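Local coordinates for protein putative dimetal phosphatase (Danio rerio, PDB 2NXF) that probably hydrolyses ADP-ribose and CDP-alcohols such as CDP-choline and CDP-glycerol at a dinuclear metal centre, at residues 136-139 with 143-146; 173-176 with 180-183. All blocks are in the same frame, centred on the assembly; numbering follows the deposited sequence.

In the fold
The two contacts show how one metallophosphoesterase domain closes short chain reversals in sheet and in loop. Interaction 1 comes first along the chain and pairs strands 134-139 and 142-146, a hairpin of the mixed seven-stranded sheet. Interaction 2 follows in series, where the chain leaves helix 162-174 and loops back before helix 203-219. Their centres are 36 Å apart, on opposite sides of the chain's centre, and their nearest atoms are about 22 Å apart. Interaction 1 thus belongs to the packing of the sheets, and the side chain of Leu-146 lies about 10 Å from that of His-228, a ligand of one zinc; interaction 2 ties the end of helix 162-174 to the loop that follows, away from the annotated sites.

Interaction 1 of 2, residues 136-139 with 143-146; sequences FSPA and RFVL
Phe-136 and Phe-144 form an antiparallel hydrogen-bonded pair in a beta hairpin of the calcineurin-like phosphoesterase fold, an example of a backbone pairing reinforced by side chains on both faces of a sheet. The backbone bonds run from Phe-136 N to Phe-144 O, 3.0 Å, and from Phe-144 N to Phe-136 O, 2.8 Å, the second nearly straight at 167°. Phe-136 O is also approached by Arg-143 CA at 3.5 Å, a CA-H...O contact.

Aromatic and apolar contacts occupy the face carrying the two phenylalanines. Phe-136 has CG between its backbone N and carbonyl carbon (chi1 64°), which brings its ring back over strand 142-146. Phe-144 CB sits over one face of that ring, 4.0 Å from its centroid, in a CH-pi contact, while Leu-146 CD1 lies at the edge. The two ring planes meet obliquely at 64°, with Phe-136 CZ against Phe-144 CD2. Pro-138 CG makes a second CH-pi contact, 3.9 Å from the Phe-144 ring centroid. Toward the other sheet, His-91 stacks on Phe-136 and Phe-8 meets Phe-144 edge-to-face. Replacing Phe-136 by an alanine would probably deprive Phe-144 CB of its aromatic cover and His-91 of its stacking partner, opening a gap between the sheets.

On the other side of the strand, the Arg-143 chain bends at its third torsion, turning the guanidinium back toward Ser-137, with NH1 in a salt bridge to Glu-135 and NE in one to Glu-221; Ser-137 CB lies over one guanidinium face, 3.7 Å from Arg-143 NH2.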
loop_
_atom_site.group_PDB
_atom_site.type_symbol
_atom_site.label_atom_id
_atom_site.label_comp_id
_atom_site.label_asym_id
_atom_site.label_seq_id
_atom_site.Cartn_x
_atom_site.Cartn_y
_atom_site.Cartn_z
ATOM N N PHE A 136 -11.045 10.671 2.939
ATOM C CA PHE A 136 -11.146 12.025 3.465
ATOM C C PHE A 136 -10.676 13.006 2.418
ATOM O O PHE A 136 -9.973 12.616 1.456
ATOM C CB PHE A 136 -10.289 12.144 4.739
ATOM C CG PHE A 136 -8.809 11.951 4.506
ATOM C CD1 PHE A 136 -7.950 13.049 4.436
ATOM C CD2 PHE A 136 -8.268 10.668 4.393
ATOM C CE1 PHE A 136 -6.581 12.854 4.229
ATOM C CE2 PHE A 136 -6.903 10.478 4.189
ATOM C CZ PHE A 136 -6.070 11.578 4.099
ATOM N N SER A 137 -11.029 14.281 2.612
ATOM C CA SER A 137 -10.530 15.307 1.727
ATOM C C SER A 137 -9.464 16.137 2.444
ATOM O O SER A 137 -9.786 16.855 3.376
ATOM C CB SER A 137 -11.675 16.198 1.247
ATOM O OG SER A 137 -11.158 17.254 0.461
ATOM N N PRO A 138 -8.201 16.051 1.987
ATOM C CA PRO A 138 -7.091 16.798 2.587
ATOM C C PRO A 138 -7.033 18.267 2.153
ATOM O O PRO A 138 -6.378 19.087 2.816
ATOM C CB PRO A 138 -5.864 16.057 2.049
ATOM C CG PRO A 138 -6.295 15.564 0.692
ATOM C CD PRO A 138 -7.756 15.202 0.863
ATOM N N ALA A 139 -7.718 18.600 1.057
ATOM C CA ALA A 139 -7.613 19.913 0.416
ATOM C C ALA A 139 -8.774 20.059 -0.557
ATOM O O ALA A 139 -9.275 19.046 -1.062
ATOM C CB ALA A 139 -6.284 20.024 -0.334
ATOM N N ARG A 143 -9.472 14.186 -2.948
ATOM C CA ARG A 143 -9.950 13.176 -2.011
ATOM C C ARG A 143 -8.943 12.042 -1.974
ATOM O O ARG A 143 -8.432 11.661 -3.022
ATOM C CB ARG A 143 -11.338 12.670 -2.399
ATOM C CG ARG A 143 -11.933 11.777 -1.269
ATOM C CD ARG A 143 -13.420 11.718 -1.326
ATOM N NE ARG A 143 -13.990 13.054 -1.243
ATOM C CZ ARG A 143 -14.350 13.655 -0.111
ATOM N NH1 ARG A 143 -14.225 13.032 1.064
ATOM N NH2 ARG A 143 -14.844 14.870 -0.157
ATOM N N PHE A 144 -8.626 11.563 -0.767
ATOM C CA PHE A 144 -7.759 10.387 -0.573
ATOM C C PHE A 144 -8.619 9.223 -0.141
ATOM O O PHE A 144 -9.516 9.382 0.700
ATOM C CB PHE A 144 -6.739 10.631 0.557
ATOM C CG PHE A 144 -5.532 11.453 0.161
ATOM C CD1 PHE A 144 -5.529 12.243 -0.976
ATOM C CD2 PHE A 144 -4.395 11.452 0.974
ATOM C CE1 PHE A 144 -4.374 13.012 -1.312
ATOM C CE2 PHE A 144 -3.261 12.207 0.641
ATOM C CZ PHE A 144 -3.252 12.971 -0.494
ATOM N N VAL A 145 -8.315 8.039 -0.672
ATOM C CA VAL A 145 -9.024 6.822 -0.294
ATOM C C VAL A 145 -7.947 5.795 0.033
ATOM O O VAL A 145 -7.050 5.556 -0.788
ATOM C CB VAL A 145 -9.908 6.286 -1.453
ATOM C CG1 VAL A 145 -10.621 4.984 -1.040
ATOM C CG2 VAL A 145 -10.946 7.346 -1.904
ATOM N N LEU A 146 -8.008 5.203 1.224
ATOM C CA LEU A 146 -7.081 4.139 1.596
ATOM C C LEU A 146 -7.882 2.856 1.616
ATOM O O LEU A 146 -8.937 2.803 2.277
ATOM C CB LEU A 146 -6.490 4.364 3.002
ATOM C CG LEU A 146 -5.160 5.130 3.078
ATOM C CD1 LEU A 146 -5.424 6.598 2.788
ATOM C CD2 LEU A 146 -4.500 4.941 4.465
#

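Interaction 2 of 2, residues 173-176 with 180-183; sequences QHNH and DLNL
The backbones come closest at Asn-175 and Leu-181, CA to CA 6.9 Å, the first being the residue at which the chain leaves helical geometry after helix 162-174, the second lying in a type I beta turn from Asp-180 to Leu-183.

The bond that joins the two segments comes from the asparagine amide. With chi1 at -170° the side chain of Asn-175 stands opposite its own backbone N and reaches across to the turn, where ND2 donates to Leu-183 O at 2.9 Å. The bond is moderately bent, 151° at the hydrogen, and the donor stands 29° out of the carbonyl plane. Asn-175 ND2 also donates to Phe-194 O, and Asn-175 OD1 accepts from the backbone N of Asn-177, so the buried amide is gripped at both ends and its rotation is fixed: turning it over would set oxygen against the carbonyls of Leu-183 and Phe-194.

Within the calcineurin-like phosphoesterase domain, this side-chain-to-backbone bond joins the residue just after helix 162-174 to the last residue of the type I turn. The turn is itself braced twice. Leu-183 N donates to Asp-180 O at 3.1 Å, and Asp-180 OD1 accepts from Asn-182 N in an Asx turn, with the donor placed above the carboxylate plane.

Van der Waals contact with one leucine methyl lies beside the amide. Leu-181 and Asn-175 run past each other in opposite directions: Leu-181 CD2 is 3.5 Å from Asn-175 O and 3.7 Å from Asn-175 CG. Leu-181 also rests on Leu-171 and Thr-172 of helix 162-174, while its backbone bonds to Lys-196. Beyond that hydrogen bond, the side chain of Leu-183 leads away from Asn-175 and touches Tyr-25.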
loop_
_atom_site.group_PDB
_atom_site.type_symbol
_atom_site.label_atom_id
_atom_site.label_comp_id
_atom_site.label_asym_id
_atom_site.label_seq_id
_atom_site.Cartn_x
_atom_site.Cartn_y
_atom_site.Cartn_z
ATOM N N GLN A 173 -8.944 -22.644 -4.602
ATOM C CA GLN A 173 -9.503 -22.943 -5.928
ATOM C C GLN A 173 -8.475 -22.668 -7.032
ATOM O O GLN A 173 -8.458 -23.345 -8.063
ATOM C CB GLN A 173 -10.789 -22.150 -6.186
ATOM C CG GLN A 173 -11.554 -22.546 -7.460
ATOM C CD GLN A 173 -11.845 -24.037 -7.561
ATOM O OE1 GLN A 173 -12.135 -24.709 -6.560
ATOM N NE2 GLN A 173 -11.777 -24.570 -8.783
ATOM N N HIS A 174 -7.610 -21.683 -6.800
ATOM C CA HIS A 174 -6.612 -21.295 -7.785
ATOM C C HIS A 174 -5.228 -21.872 -7.512
ATOM O O HIS A 174 -4.421 -22.031 -8.440
ATOM C CB HIS A 174 -6.525 -19.770 -7.844
ATOM C CG HIS A 174 -7.741 -19.120 -8.431
ATOM N ND1 HIS A 174 -7.907 -18.944 -9.789
ATOM C CD2 HIS A 174 -8.853 -18.613 -7.847
ATOM C CE1 HIS A 174 -9.069 -18.356 -10.016
ATOM N NE2 HIS A 174 -9.661 -18.139 -8.854
ATOM N N ASN A 175 -4.958 -22.192 -6.247
ATOM C CA ASN A 175 -3.640 -22.648 -5.826
ATOM C C ASN A 175 -3.723 -23.946 -5.036
ATOM O O ASN A 175 -4.242 -23.978 -3.922
ATOM C CB ASN A 175 -2.951 -21.547 -5.002
ATOM C CG ASN A 175 -1.482 -21.840 -4.724
ATOM O OD1 ASN A 175 -1.014 -22.978 -4.878
ATOM N ND2 ASN A 175 -0.752 -20.813 -4.299
ATOM N N HIS A 176 -3.186 -25.010 -5.618
ATOM C CA HIS A 176 -3.296 -26.341 -5.037
ATOM C C HIS A 176 -2.077 -26.716 -4.165
ATOM O O HIS A 176 -1.986 -27.844 -3.641
ATOM C CB HIS A 176 -3.542 -27.344 -6.164
ATOM C CG HIS A 176 -4.866 -27.164 -6.858
ATOM N ND1 HIS A 176 -5.397 -28.117 -7.702
ATOM C CD2 HIS A 176 -5.777 -26.157 -6.812
ATOM C CE1 HIS A 176 -6.564 -27.697 -8.159
ATOM N NE2 HIS A 176 -6.819 -26.513 -7.633
ATOM N N ASP A 180 2.275 -25.188 1.016
ATOM C CA ASP A 180 2.874 -23.856 1.085
ATOM C C ASP A 180 2.208 -22.935 0.083
ATOM O O ASP A 180 2.639 -22.825 -1.070
ATOM C CB ASP A 180 4.388 -23.895 0.844
ATOM C CG ASP A 180 5.046 -22.520 1.009
ATOM O OD1 ASP A 180 4.360 -21.528 1.361
ATOM O OD2 ASP A 180 6.272 -22.436 0.785
ATOM N N LEU A 181 1.165 -22.252 0.540
ATOM C CA LEU A 181 0.384 -21.386 -0.334
ATOM C C LEU A 181 1.081 -20.060 -0.716
ATOM O O LEU A 181 0.511 -19.245 -1.448
ATOM C CB LEU A 181 -1.030 -21.166 0.246
ATOM C CG LEU A 181 -1.951 -22.394 0.157
ATOM C CD1 LEU A 181 -3.167 -22.251 1.076
ATOM C CD2 LEU A 181 -2.396 -22.678 -1.270
ATOM N N ASN A 182 2.307 -19.846 -0.229
ATOM C CA ASN A 182 3.128 -18.718 -0.707
ATOM C C ASN A 182 3.772 -19.030 -2.063
ATOM O O ASN A 182 4.295 -18.129 -2.728
ATOM C CB ASN A 182 4.223 -18.345 0.305
ATOM C CG ASN A 182 3.662 -17.677 1.548
ATOM O OD1 ASN A 182 2.847 -16.761 1.465
ATOM N ND2 ASN A 182 4.079 -18.170 2.718
ATOM N N LEU A 183 3.749 -20.298 -2.456
ATOM C CA LEU A 183 4.278 -20.692 -3.766
ATOM C C LEU A 183 3.179 -20.543 -4.817
ATOM O O LEU A 183 2.097 -21.116 -4.656
ATOM C CB LEU A 183 4.804 -22.134 -3.755
ATOM C CG LEU A 183 5.940 -22.447 -2.777
ATOM C CD1 LEU A 183 6.295 -23.926 -2.820
ATOM C CD2 LEU A 183 7.172 -21.572 -3.080
#